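Local atomic coordinates of Isomerase/lactonizing enzyme (Agrobacterium fabrum str. C58, PDB entry 2NQL), a protein that belongs to the mandelate racemase/muconate lactonizing enzyme family of the enolase superfamily and binds a sodium ion in its barrel domain. Residues A[140-145]-A[327-332]; A[320-325]-A[373-378]; A[151-156]-A[363-368]; A[68-73]-A[290-295]; A[281-286]-A[308-313]. All blocks are in the same frame, centred on the assembly; numbering follows the deposited sequence.

Overall arrangement
Interactions 1, 2 and 3 form a continuous cluster around helix 322-331, and interaction 4 joins it through Glu68, whose OE2 is 2.7 Å from Ala320 N of interaction 2. Arg143 NH2 of interaction 1 bridges to Asp151 OD1 of interaction 3 at 2.9 Å, while Gln329 NE2 lies 2.9 Å from Leu373 O of interaction 2. Interaction 5 lies on the opposite side of the chain's centre from interaction 2, their centres about 27 Å apart, yet Ile313 CG2 still touches Tyr156 CE2 of interaction 3 at 3.5 Å. The sodium ion, held by Glu240 and Glu266, is about 8 Å from the side chains of Tyr70 and Ile313 and about 12 Å from that of Tyr365.

Interaction 1 (A[140-145]-A[327-332])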
# COMPACT_ATOMS: atom_id res chain seq x y z
N LYS A 140 32.91 5.74 -5.68
CA LYS A 140 32.31 6.99 -5.21
C LYS A 140 31.30 6.67 -4.12
O LYS A 140 30.59 5.67 -4.22
CB LYS A 140 31.55 7.71 -6.34
CG LYS A 140 32.38 8.12 -7.57
CD LYS A 140 33.38 9.20 -7.22
CE LYS A 140 34.07 9.73 -8.48
NZ LYS A 140 35.13 10.71 -8.12
N SER A 141 31.22 7.53 -3.10
CA SER A 141 30.11 7.46 -2.13
C SER A 141 28.81 7.66 -2.90
O SER A 141 28.80 8.27 -3.99
CB SER A 141 30.26 8.56 -1.06
OG SER A 141 30.12 9.83 -1.67
N ILE A 142 27.70 7.14 -2.37
CA ILE A 142 26.40 7.42 -3.00
C ILE A 142 26.17 8.93 -3.17
O ILE A 142 25.75 9.39 -4.23
CB ILE A 142 25.24 6.74 -2.22
CG1 ILE A 142 25.28 5.23 -2.48
CG2 ILE A 142 23.88 7.41 -2.56
CD1 ILE A 142 24.38 4.45 -1.52
N ARG A 143 26.51 9.72 -2.16
CA ARG A 143 26.27 11.15 -2.28
C ARG A 143 27.05 11.78 -3.43
O ARG A 143 26.52 12.67 -4.11
CB ARG A 143 26.45 11.89 -0.96
CG ARG A 143 27.88 11.96 -0.39
CD ARG A 143 27.79 12.46 1.06
NE ARG A 143 29.05 12.46 1.81
CZ ARG A 143 29.64 11.38 2.32
NH1 ARG A 143 29.12 10.17 2.14
NH2 ARG A 143 30.77 11.53 3.00
N ASP A 144 28.28 11.31 -3.64
CA ASP A 144 29.11 11.77 -4.76
C ASP A 144 28.49 11.38 -6.08
O ASP A 144 28.32 12.21 -6.97
CB ASP A 144 30.52 11.22 -4.65
CG ASP A 144 31.51 12.25 -4.08
OD1 ASP A 144 31.16 13.45 -4.02
OD2 ASP A 144 32.63 11.85 -3.71
N LEU A 145 28.09 10.11 -6.17
CA LEU A 145 27.39 9.60 -7.35
C LEU A 145 26.11 10.35 -7.69
O LEU A 145 25.76 10.51 -8.86
CB LEU A 145 27.10 8.11 -7.15
CG LEU A 145 26.88 7.21 -8.35
CD1 LEU A 145 28.07 7.21 -9.29
CD2 LEU A 145 26.61 5.83 -7.83
N SER A 327 19.77 7.04 4.24
CA SER A 327 19.11 8.31 4.52
C SER A 327 20.13 9.46 4.57
O SER A 327 19.89 10.51 3.98
CB SER A 327 18.30 8.28 5.83
OG SER A 327 17.49 9.45 5.94
N LEU A 328 21.23 9.25 5.28
CA LEU A 328 22.26 10.29 5.39
C LEU A 328 22.85 10.64 4.02
O LEU A 328 22.93 11.82 3.67
CB LEU A 328 23.38 9.88 6.37
CG LEU A 328 22.99 9.49 7.80
CD1 LEU A 328 24.26 9.36 8.63
CD2 LEU A 328 22.01 10.48 8.44
N GLN A 329 23.24 9.62 3.25
CA GLN A 329 23.76 9.80 1.88
C GLN A 329 22.83 10.64 1.01
O GLN A 329 23.25 11.66 0.43
CB GLN A 329 23.99 8.45 1.18
CG GLN A 329 25.08 7.54 1.77
CD GLN A 329 26.51 8.03 1.51
OE1 GLN A 329 26.72 9.01 0.79
NE2 GLN A 329 27.49 7.33 2.08
N ALA A 330 21.57 10.22 0.92
CA ALA A 330 20.59 10.94 0.10
C ALA A 330 20.30 12.33 0.67
O ALA A 330 20.25 13.30 -0.08
CB ALA A 330 19.32 10.14 -0.02
N SER A 331 20.11 12.41 1.99
CA SER A 331 19.80 13.70 2.65
C SER A 331 20.86 14.77 2.36
O SER A 331 20.54 15.96 2.21
CB SER A 331 19.71 13.54 4.17
OG SER A 331 18.60 12.73 4.53
N SER A 332 22.11 14.33 2.29
CA SER A 332 23.26 15.24 2.15
C SER A 332 23.27 16.03 0.84
O SER A 332 23.91 17.06 0.76
CB SER A 332 24.56 14.48 2.31
OG SER A 332 24.86 13.75 1.13
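Arg143 and Gln329 carry a buried polar contact between two helices, the short helix 142-145 that follows the long helix 117-138 and helix 322-331 in the barrel domain. The amide oxygen of Gln329 does most of the work. Arg143 N donates to OE1 at 3.0 Å, and Arg143 NH1 donates to the same OE1 at 3.0 Å, the two arriving from opposite faces of the amide. The second bond lies in the guanidinium plane, although that plane is turned 40° from the amide.

Torsions explain how one residue supplies both donors. With chi1 at 68°, Arg143 CG stands between the backbone N and the carbonyl carbon, and the otherwise extended chain runs past Gln329 at about a right angle. Gln329 is bent at chi2, bringing its tip to the first turn of helix 142-145. Ser141 OG caps that turn by accepting from Asp144 N at 3.1 Å, which suits a serine at the N-cap.

An apolar touch flanks the polar centre, where Ile142 CG2 rests against Gln329 CB at 3.9 Å. Ser332 OG lies beside the arginine chain, 3.2 Å from Arg143 CD, and bonds back to Gln329 O at 2.7 Å. Beyond the contact, Arg143 NH2 is paired with Asp151 and also reaches Pro368 O, and Gln329 NE2 donates to Leu373 O.

With both ends of its amide engaged, Gln329 has its flip fixed, and the nearby aspartate probably offsets the buried arginine charge.

Interaction 2 (A[320-325]-A[373-378]); sequences AGIFLA and LGVRPS
Ile322 and Ala325, in the first turn of helix 322-331 of the enolase-type barrel domain, pack mainly with aliphatic groups against the segment 373-378, a loop that runs into the short strand 376-377. The tight part is around Ala325. Its CB meets Val375 CG2 at 3.5 Å, closer than usual for two carbons, and Leu373 CG lies 4.1 Å from the same CB. A residue as small as alanine suits this spot, where the helix and the chain come nearest at Leu373. At the buried helix start, Gly321 takes a phi of 121°, where a CB would be jammed against Ala320 O, and Glu68 OE1 accepts from Phe323 N.

Ile322 extends the seam along the chain. Its two branches diverge: CG2, set anti to the backbone N, rests on Leu373 CD2 at 3.7 Å, whereas CG1 carries CD1 the other way, to Val375 CG2 and the ring of Pro377. The proline CD is 3.8 Å from Ile322 CD1, and the two side chains cross at about a right angle. Isoleucine suits this place because its two branches serve different neighbours.

The outer side is looser. Arg376, exposed, directs its CB away from the helix and contributes little beyond its backbone, its charged end being paired with Asp355 in the neighbouring strand 354-355. Even so, Arg376 CA comes 3.9 Å from Ile322 CD1.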
# COMPACT_ATOMS: atom_id res chain seq x y z
N ALA A 320 19.06 -1.48 11.64
CA ALA A 320 20.45 -1.90 11.90
C ALA A 320 21.44 -0.76 11.61
O ALA A 320 22.57 -0.76 12.12
CB ALA A 320 20.80 -3.12 11.07
N GLY A 321 21.02 0.20 10.80
CA GLY A 321 21.89 1.30 10.42
C GLY A 321 22.09 1.39 8.91
O GLY A 321 22.64 2.37 8.43
N ILE A 322 21.66 0.35 8.16
CA ILE A 322 21.86 0.32 6.69
C ILE A 322 20.96 1.35 5.97
O ILE A 322 21.46 2.21 5.21
CB ILE A 322 21.65 -1.14 6.11
CG1 ILE A 322 22.64 -2.18 6.71
CG2 ILE A 322 21.60 -1.15 4.56
CD1 ILE A 322 24.10 -1.89 6.50
N PHE A 323 19.65 1.29 6.20
CA PHE A 323 18.80 2.36 5.70
C PHE A 323 19.03 3.74 6.31
O PHE A 323 18.80 4.74 5.65
CB PHE A 323 17.31 1.99 5.52
CG PHE A 323 16.55 1.71 6.82
CD1 PHE A 323 16.28 2.72 7.75
CD2 PHE A 323 16.02 0.45 7.04
CE1 PHE A 323 15.52 2.44 8.91
CE2 PHE A 323 15.28 0.14 8.20
CZ PHE A 323 15.02 1.15 9.13
N LEU A 324 19.52 3.79 7.54
CA LEU A 324 19.89 5.10 8.09
C LEU A 324 21.08 5.70 7.30
O LEU A 324 21.05 6.87 6.95
CB LEU A 324 20.22 5.02 9.58
CG LEU A 324 20.65 6.36 10.19
CD1 LEU A 324 19.55 7.41 10.07
CD2 LEU A 324 21.04 6.14 11.66
N ALA A 325 22.09 4.89 7.03
CA ALA A 325 23.23 5.35 6.25
C ALA A 325 22.79 5.83 4.87
O ALA A 325 23.21 6.89 4.42
CB ALA A 325 24.27 4.28 6.13
N LEU A 373 27.40 2.87 0.02
CA LEU A 373 26.70 3.24 1.23
C LEU A 373 27.68 3.74 2.31
O LEU A 373 27.35 4.64 3.09
CB LEU A 373 25.94 2.00 1.69
CG LEU A 373 24.83 2.12 2.71
CD1 LEU A 373 23.71 2.96 2.16
CD2 LEU A 373 24.37 0.69 3.04
N GLY A 374 28.87 3.13 2.35
CA GLY A 374 29.91 3.50 3.32
C GLY A 374 29.81 2.71 4.63
O GLY A 374 30.65 2.89 5.53
N VAL A 375 28.77 1.88 4.76
CA VAL A 375 28.64 0.97 5.90
C VAL A 375 28.21 -0.39 5.39
O VAL A 375 27.72 -0.48 4.27
CB VAL A 375 27.64 1.47 7.02
CG1 VAL A 375 27.97 2.92 7.51
CG2 VAL A 375 26.18 1.38 6.56
N ARG A 376 28.41 -1.42 6.21
CA ARG A 376 27.88 -2.78 5.94
C ARG A 376 27.66 -3.45 7.31
O ARG A 376 28.20 -2.97 8.32
CB ARG A 376 28.89 -3.57 5.11
CG ARG A 376 30.19 -3.84 5.86
CD ARG A 376 31.08 -4.80 5.13
NE ARG A 376 32.23 -5.20 5.95
CZ ARG A 376 33.32 -5.77 5.47
NH1 ARG A 376 33.42 -6.00 4.16
NH2 ARG A 376 34.31 -6.11 6.29
N PRO A 377 26.89 -4.55 7.36
CA PRO A 377 26.80 -5.29 8.62
C PRO A 377 28.18 -5.76 9.07
O PRO A 377 29.03 -6.14 8.25
CB PRO A 377 25.90 -6.49 8.26
CG PRO A 377 25.00 -5.91 7.14
CD PRO A 377 26.04 -5.17 6.32
N SER A 378 28.42 -5.63 10.37
CA SER A 378 29.69 -6.08 10.94
C SER A 378 29.70 -7.61 11.00
O SER A 378 28.65 -8.27 10.82
CB SER A 378 29.86 -5.51 12.36
OG SER A 378 28.86 -6.05 13.23

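Interaction 3 (A[151-156]-A[363-368]). With SO4 (sulfate ion), chain C; SO4 (sulfate ion), chain F.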
# COMPACT_ATOMS: atom_id res chain seq x y z
N ASP A 151 29.11 16.50 4.22
CA ASP A 151 29.57 15.36 5.01
C ASP A 151 29.08 15.40 6.44
O ASP A 151 29.41 14.51 7.24
CB ASP A 151 31.10 15.27 5.01
CG ASP A 151 31.67 15.16 3.62
OD1 ASP A 151 31.12 14.37 2.81
OD2 ASP A 151 32.65 15.87 3.33
N SER A 152 28.30 16.43 6.77
CA SER A 152 27.70 16.55 8.09
C SER A 152 26.47 17.43 7.98
O SER A 152 26.38 18.26 7.07
CB SER A 152 28.70 17.10 9.15
OG SER A 152 29.07 18.45 8.86
N PHE A 153 25.53 17.25 8.90
CA PHE A 153 24.38 18.15 9.02
C PHE A 153 23.74 18.01 10.39
O PHE A 153 24.07 17.07 11.12
CB PHE A 153 23.35 17.94 7.87
CG PHE A 153 23.02 16.49 7.58
CD1 PHE A 153 22.28 15.71 8.49
CD2 PHE A 153 23.42 15.91 6.38
CE1 PHE A 153 21.97 14.39 8.20
CE2 PHE A 153 23.10 14.59 6.07
CZ PHE A 153 22.37 13.83 6.99
N PRO A 154 22.86 18.97 10.77
CA PRO A 154 22.27 18.93 12.10
C PRO A 154 21.42 17.70 12.40
O PRO A 154 20.79 17.13 11.50
CB PRO A 154 21.39 20.19 12.11
CG PRO A 154 22.10 21.11 11.19
CD PRO A 154 22.44 20.20 10.07
N ALA A 155 21.42 17.31 13.67
CA ALA A 155 20.62 16.20 14.16
C ALA A 155 19.80 16.68 15.35
O ALA A 155 20.30 17.43 16.19
CB ALA A 155 21.54 15.05 14.56
N TYR A 156 18.52 16.29 15.40
CA TYR A 156 17.70 16.59 16.57
C TYR A 156 17.40 15.35 17.38
O TYR A 156 17.23 14.25 16.83
CB TYR A 156 16.42 17.35 16.21
CG TYR A 156 15.29 16.56 15.57
CD1 TYR A 156 14.34 15.88 16.37
CD2 TYR A 156 15.16 16.49 14.18
CE1 TYR A 156 13.30 15.18 15.79
CE2 TYR A 156 14.09 15.79 13.59
CZ TYR A 156 13.18 15.13 14.40
OH TYR A 156 12.14 14.43 13.84
N GLY A 363 25.25 17.35 18.30
CA GLY A 363 24.18 17.86 17.49
C GLY A 363 24.31 17.71 15.99
O GLY A 363 23.57 18.36 15.25
N ARG A 364 25.26 16.88 15.51
CA ARG A 364 25.45 16.70 14.05
C ARG A 364 25.74 15.25 13.66
O ARG A 364 26.56 14.57 14.28
CB ARG A 364 26.58 17.57 13.48
CG ARG A 364 26.44 19.07 13.67
CD ARG A 364 27.64 19.82 13.13
NE ARG A 364 27.71 19.85 11.67
CZ ARG A 364 26.94 20.58 10.87
NH1 ARG A 364 25.99 21.39 11.35
NH2 ARG A 364 27.13 20.51 9.56
N TYR A 365 25.11 14.80 12.58
CA TYR A 365 25.51 13.56 11.92
C TYR A 365 26.80 13.79 11.16
O TYR A 365 26.98 14.84 10.54
CB TYR A 365 24.46 13.13 10.90
CG TYR A 365 23.32 12.35 11.49
CD1 TYR A 365 23.50 11.01 11.87
CD2 TYR A 365 22.06 12.93 11.64
CE1 TYR A 365 22.44 10.26 12.38
CE2 TYR A 365 20.99 12.18 12.14
CZ TYR A 365 21.20 10.85 12.52
OH TYR A 365 20.17 10.10 13.01
N HIS A 366 27.68 12.80 11.24
CA HIS A 366 28.88 12.70 10.42
C HIS A 366 28.81 11.49 9.50
O HIS A 366 28.73 10.33 9.95
CB HIS A 366 30.11 12.57 11.32
CG HIS A 366 30.35 13.78 12.16
ND1 HIS A 366 31.31 14.71 11.85
CD2 HIS A 366 29.71 14.24 13.27
CE1 HIS A 366 31.28 15.68 12.75
NE2 HIS A 366 30.31 15.42 13.62
N LEU A 367 28.87 11.76 8.20
CA LEU A 367 28.59 10.72 7.20
C LEU A 367 29.78 9.78 7.04
O LEU A 367 30.92 10.21 7.23
CB LEU A 367 28.25 11.37 5.85
CG LEU A 367 26.75 11.69 5.75
CD1 LEU A 367 26.25 12.84 6.64
CD2 LEU A 367 26.35 11.90 4.35
N PRO A 368 29.53 8.52 6.62
CA PRO A 368 30.63 7.59 6.41
C PRO A 368 31.43 8.00 5.17
O PRO A 368 30.94 8.80 4.36
CB PRO A 368 29.92 6.24 6.20
CG PRO A 368 28.62 6.60 5.66
CD PRO A 368 28.23 7.89 6.29
S SO4 C . 24.52 23.07 8.43
O1 SO4 C . 23.16 23.19 7.88
O2 SO4 C . 24.48 23.35 9.87
O3 SO4 C . 25.01 21.71 8.21
O4 SO4 C . 25.43 24.01 7.77
S SO4 F . 32.26 18.34 7.81
O1 SO4 F . 31.11 18.71 6.97
O2 SO4 F . 31.91 18.40 9.23
O3 SO4 F . 32.62 16.97 7.48
O4 SO4 F . 33.40 19.24 7.56
O HOH W 1 31.87 14.76 8.88
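Ser152 OG is gripped by Arg364, whose NH2 donates to it at 2.9 Å, while NE adds a weak bond; a sulfate ion lies on the same hydroxyl, with O1 at 2.8 Å from OG. The bend of the arginine at chi3 (72°) swings its guanidinium across the strand, over Phe153 CA, and a second sulfate takes NH2 through O3 at 2.8 Å.

Beneath these groups, strands 152-158 and 364-366 pair antiparallel, attaching a short strand to the barrel sheet. Phe153 and Tyr365 make the hydrogen-bonded pair, Tyr365 N reaching Phe153 O at 2.9 Å. Leu367 N donates almost straight (175°) to Asp151 O.

Phe153 and Tyr365 point to the same, buried face. Phe153 CE1 touches Tyr365 CD2 at 3.7 Å with planes 59° apart, Leu367 CD1 approaches Phe153 CE2 at 3.6 Å, and Ala155, small enough to fit beside the tyrosine ring, puts CB 3.6 Å from its CD2. Tyr365 OH bonds to Glu341 O.

A water joins Asp151 O, His366 ND1 and the sulfate on Ser152. Arg364, with its N-H groups, and the Ser152 hydroxyl thus make a place where anions can bind; the sulfates probably come from the crystallisation liquor.

Interaction 4 (A[68-73]-A[290-295])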
# COMPACT_ATOMS: atom_id res chain seq x y z
N GLU A 68 18.14 -2.39 3.24
CA GLU A 68 17.36 -2.68 4.44
C GLU A 68 16.00 -2.00 4.36
O GLU A 68 15.87 -0.94 3.74
CB GLU A 68 18.13 -2.19 5.69
CG GLU A 68 17.58 -2.69 7.06
CD GLU A 68 18.22 -1.99 8.26
OE1 GLU A 68 18.93 -0.97 8.08
OE2 GLU A 68 17.97 -2.44 9.40
N THR A 69 14.99 -2.60 4.97
CA THR A 69 13.69 -1.97 5.10
C THR A 69 13.06 -2.44 6.42
O THR A 69 13.69 -3.18 7.17
CB THR A 69 12.76 -2.31 3.87
OG1 THR A 69 11.55 -1.57 3.94
CG2 THR A 69 12.48 -3.83 3.75
N TYR A 70 11.84 -2.00 6.67
CA TYR A 70 11.09 -2.37 7.85
C TYR A 70 10.93 -3.87 7.91
O TYR A 70 10.67 -4.53 6.91
CB TYR A 70 9.71 -1.72 7.84
CG TYR A 70 9.71 -0.32 8.43
CD1 TYR A 70 10.47 0.70 7.85
CD2 TYR A 70 8.95 -0.03 9.56
CE1 TYR A 70 10.47 2.00 8.40
CE2 TYR A 70 8.94 1.27 10.11
CZ TYR A 70 9.70 2.27 9.52
OH TYR A 70 9.69 3.55 10.03
N GLY A 71 11.13 -4.40 9.10
CA GLY A 71 10.85 -5.80 9.37
C GLY A 71 10.17 -6.03 10.70
O GLY A 71 10.03 -7.17 11.09
N ILE A 72 9.73 -4.96 11.37
CA ILE A 72 9.06 -5.13 12.68
C ILE A 72 7.81 -6.01 12.65
O ILE A 72 7.54 -6.78 13.59
CB ILE A 72 8.75 -3.80 13.41
CG1 ILE A 72 8.10 -2.77 12.48
CG2 ILE A 72 10.03 -3.26 14.09
CD1 ILE A 72 7.32 -1.71 13.24
N VAL A 73 7.05 -5.91 11.55
CA VAL A 73 5.77 -6.61 11.46
C VAL A 73 5.75 -7.46 10.19
O VAL A 73 5.96 -6.94 9.09
CB VAL A 73 4.59 -5.62 11.49
CG1 VAL A 73 3.25 -6.38 11.42
CG2 VAL A 73 4.62 -4.75 12.77
N MET A 290 13.63 6.76 5.02
CA MET A 290 14.37 6.05 3.98
C MET A 290 14.03 4.54 3.95
O MET A 290 13.99 3.94 2.87
CB MET A 290 15.88 6.21 4.22
CG MET A 290 16.76 5.40 3.30
SD MET A 290 16.53 5.74 1.52
CE MET A 290 17.24 7.37 1.39
N GLY A 291 13.78 3.94 5.12
CA GLY A 291 13.49 2.51 5.19
C GLY A 291 12.19 2.10 4.48
O GLY A 291 12.05 0.95 4.06
N HIS A 292 11.27 3.06 4.36
CA HIS A 292 10.01 2.87 3.62
C HIS A 292 10.17 3.21 2.13
O HIS A 292 9.34 2.79 1.32
CB HIS A 292 8.87 3.76 4.18
CG HIS A 292 8.24 3.25 5.43
ND1 HIS A 292 7.96 1.92 5.64
CD2 HIS A 292 7.81 3.91 6.54
CE1 HIS A 292 7.38 1.78 6.83
NE2 HIS A 292 7.29 2.97 7.39
N LYS A 293 11.22 3.96 1.77
CA LYS A 293 11.23 4.73 0.51
C LYS A 293 12.31 4.32 -0.48
O LYS A 293 12.02 4.12 -1.66
CB LYS A 293 11.26 6.26 0.75
CG LYS A 293 10.05 6.78 1.49
CD LYS A 293 10.13 8.28 1.67
CE LYS A 293 8.88 8.82 2.32
NZ LYS A 293 8.69 8.33 3.73
N GLY A 294 13.56 4.21 -0.01
CA GLY A 294 14.70 3.91 -0.88
C GLY A 294 15.23 5.23 -1.41
O GLY A 294 14.57 6.26 -1.30
N ILE A 295 16.44 5.19 -1.96
CA ILE A 295 17.16 6.40 -2.36
C ILE A 295 16.48 7.11 -3.54
O ILE A 295 16.28 8.33 -3.51
CB ILE A 295 18.65 6.09 -2.68
CG1 ILE A 295 19.40 5.80 -1.36
CG2 ILE A 295 19.33 7.28 -3.45
CD1 ILE A 295 20.66 5.01 -1.55
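Tyr70 lays its ring on that of His292, joining strand 64-70 of the N-terminal domain to the short turn of helix at 290-293 in the barrel domain. From CB, which points toward that turn, the chain leads to CG, anti to the carbonyl carbon (chi1 -86°), which sets the ring alongside His292. CG lies 3.5 Å from His292 CE1, and CD1 comes closer still to that atom, at 3.4 Å. CD2 and CE2 also meet the imidazole, nearest to its CE1 and NE2 respectively. Tyr70 CE1 is placed over the centre of the imidazole, and the edge of the tyrosine ring lies near Gly291 C. Further out, CZ meets His292 NE2 at 3.3 Å. The tip, OH, bonds to a glycerol molecule. The planes are 14° apart with centroids 3.7 Å from each other, an offset stack.

Gly291 suits its place because a CB would come tight against Tyr70 CE1. Thr69 OG1 donates to Gly291 O at 2.6 Å, nearly in line with the C=O bond; Asp121 O is a second acceptor near the same single proton. Asp121 OD1 holds His292 ND1. Tyr114 and Arg112 of the second subunit pack on Tyr70 and His292 respectively.

Asp121 OD1 thus probably fixes the rotation of the imidazole, and the tyrosine lies flat on it; Thr69 separately ties the strand to Gly291 O, whereas Glu68 O is buried here without a partner in the model.

Interaction 5 (A[281-286]-A[308-313])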
# COMPACT_ATOMS: atom_id res chain seq x y z
N CYS A 281 -2.63 21.18 0.90
CA CYS A 281 -2.32 21.61 2.29
C CYS A 281 -1.11 22.56 2.33
O CYS A 281 -0.36 22.64 1.35
CB CYS A 281 -2.07 20.42 3.21
SG CYS A 281 -3.17 19.00 3.00
N ARG A 282 -0.95 23.26 3.46
CA ARG A 282 0.26 24.06 3.75
C ARG A 282 1.29 23.29 4.59
O ARG A 282 1.23 23.27 5.82
CB ARG A 282 -0.11 25.38 4.43
CG ARG A 282 -0.43 26.48 3.46
CD ARG A 282 -1.02 27.70 4.15
NE ARG A 282 -1.99 28.35 3.27
CZ ARG A 282 -2.94 29.18 3.68
NH1 ARG A 282 -3.06 29.49 4.97
NH2 ARG A 282 -3.77 29.71 2.79
N ILE A 283 2.22 22.66 3.89
CA ILE A 283 3.17 21.75 4.52
C ILE A 283 4.50 22.50 4.63
O ILE A 283 5.09 22.91 3.62
CB ILE A 283 3.34 20.41 3.69
CG1 ILE A 283 2.00 19.64 3.55
CG2 ILE A 283 4.44 19.52 4.29
CD1 ILE A 283 1.20 19.43 4.85
N ALA A 284 4.96 22.67 5.86
CA ALA A 284 6.19 23.40 6.10
C ALA A 284 7.40 22.48 5.96
O ALA A 284 8.45 22.90 5.48
CB ALA A 284 6.16 24.00 7.46
N ILE A 285 7.25 21.22 6.39
CA ILE A 285 8.37 20.28 6.49
C ILE A 285 7.88 18.92 6.00
O ILE A 285 6.81 18.47 6.40
CB ILE A 285 8.85 20.15 7.96
CG1 ILE A 285 9.47 21.47 8.46
CG2 ILE A 285 9.89 19.01 8.12
CD1 ILE A 285 9.26 21.68 9.93
N VAL A 286 8.68 18.28 5.16
CA VAL A 286 8.53 16.84 4.93
C VAL A 286 9.57 15.98 5.61
O VAL A 286 10.75 16.36 5.75
CB VAL A 286 8.37 16.47 3.44
CG1 VAL A 286 7.09 17.11 2.87
CG2 VAL A 286 9.59 16.85 2.61
N HIS A 308 9.00 23.73 -4.11
CA HIS A 308 7.91 24.36 -3.39
C HIS A 308 8.37 25.04 -2.11
O HIS A 308 7.56 25.51 -1.30
CB HIS A 308 6.79 23.34 -3.16
CG HIS A 308 6.08 22.97 -4.42
ND1 HIS A 308 5.01 23.69 -4.92
CD2 HIS A 308 6.23 21.91 -5.25
CE1 HIS A 308 4.57 23.11 -6.02
NE2 HIS A 308 5.29 22.03 -6.24
N GLY A 309 9.70 25.10 -1.95
CA GLY A 309 10.33 25.68 -0.78
C GLY A 309 9.93 25.03 0.52
O GLY A 309 9.75 25.70 1.53
N ILE A 310 9.76 23.71 0.50
CA ILE A 310 9.40 22.94 1.69
C ILE A 310 10.70 22.41 2.29
O ILE A 310 11.52 21.84 1.56
CB ILE A 310 8.42 21.76 1.30
CG1 ILE A 310 7.11 22.35 0.72
CG2 ILE A 310 8.12 20.86 2.54
CD1 ILE A 310 6.16 21.36 0.08
N ASP A 311 10.90 22.62 3.59
CA ASP A 311 12.08 22.05 4.31
C ASP A 311 12.02 20.52 4.39
O ASP A 311 10.95 19.94 4.42
CB ASP A 311 12.17 22.63 5.72
CG ASP A 311 12.53 24.12 5.72
OD1 ASP A 311 13.01 24.62 4.69
OD2 ASP A 311 12.33 24.78 6.75
N VAL A 312 13.18 19.88 4.40
CA VAL A 312 13.27 18.42 4.51
C VAL A 312 14.00 18.08 5.81
O VAL A 312 15.16 18.48 6.01
CB VAL A 312 14.00 17.82 3.30
CG1 VAL A 312 14.13 16.30 3.45
CG2 VAL A 312 13.28 18.20 1.98
N ILE A 313 13.30 17.38 6.70
CA ILE A 313 13.88 16.91 7.97
C ILE A 313 13.52 15.42 8.14
O ILE A 313 12.45 15.11 8.69
CB ILE A 313 13.40 17.77 9.18
CG1 ILE A 313 13.66 19.27 8.93
CG2 ILE A 313 14.09 17.33 10.47
CD1 ILE A 313 13.09 20.18 9.98
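Val286 N donates to Asp311 O at 2.9 Å, and Val286 O in turn accepts from Ile313 N at 2.9 Å, so that a single residue bonds on both sides of Val312. Asp311 N adds a longer bond to Ala284 O, 3.1 Å. Around this backbone pairing, methyl groups meet: Val286 CG1 is 3.9 Å from Ile310 CG2, and its other branch, CG2, faces Val312 CG2 at 4.0 Å. On the face of Ile285, its CG2 rests on Ile313 CG1 at 3.9 Å.

These are neighbouring parallel strands of the barrel, 285-286 and 311-312, and helix 295-308 makes the beta-alpha-beta crossover between them. Beta-branched residues suit the extended backbone and line much of both faces, with Asp311 beside Ile285. Ile310 sends CG1 to within 3.6 Å of Ile283 O, its chi1 of -62° setting CG2 anti to the backbone N and against Ala284 O.

Outside this shell, Val286 and Ile310 pack on Met274 of helix 271-278, while Val312 packs on Ala305. Gly309 ends the crossover helix with a Schellman motif, its positive phi turning the chain into the strand. Asp311 OD1 forms a salt bridge with Lys338 beyond the strand.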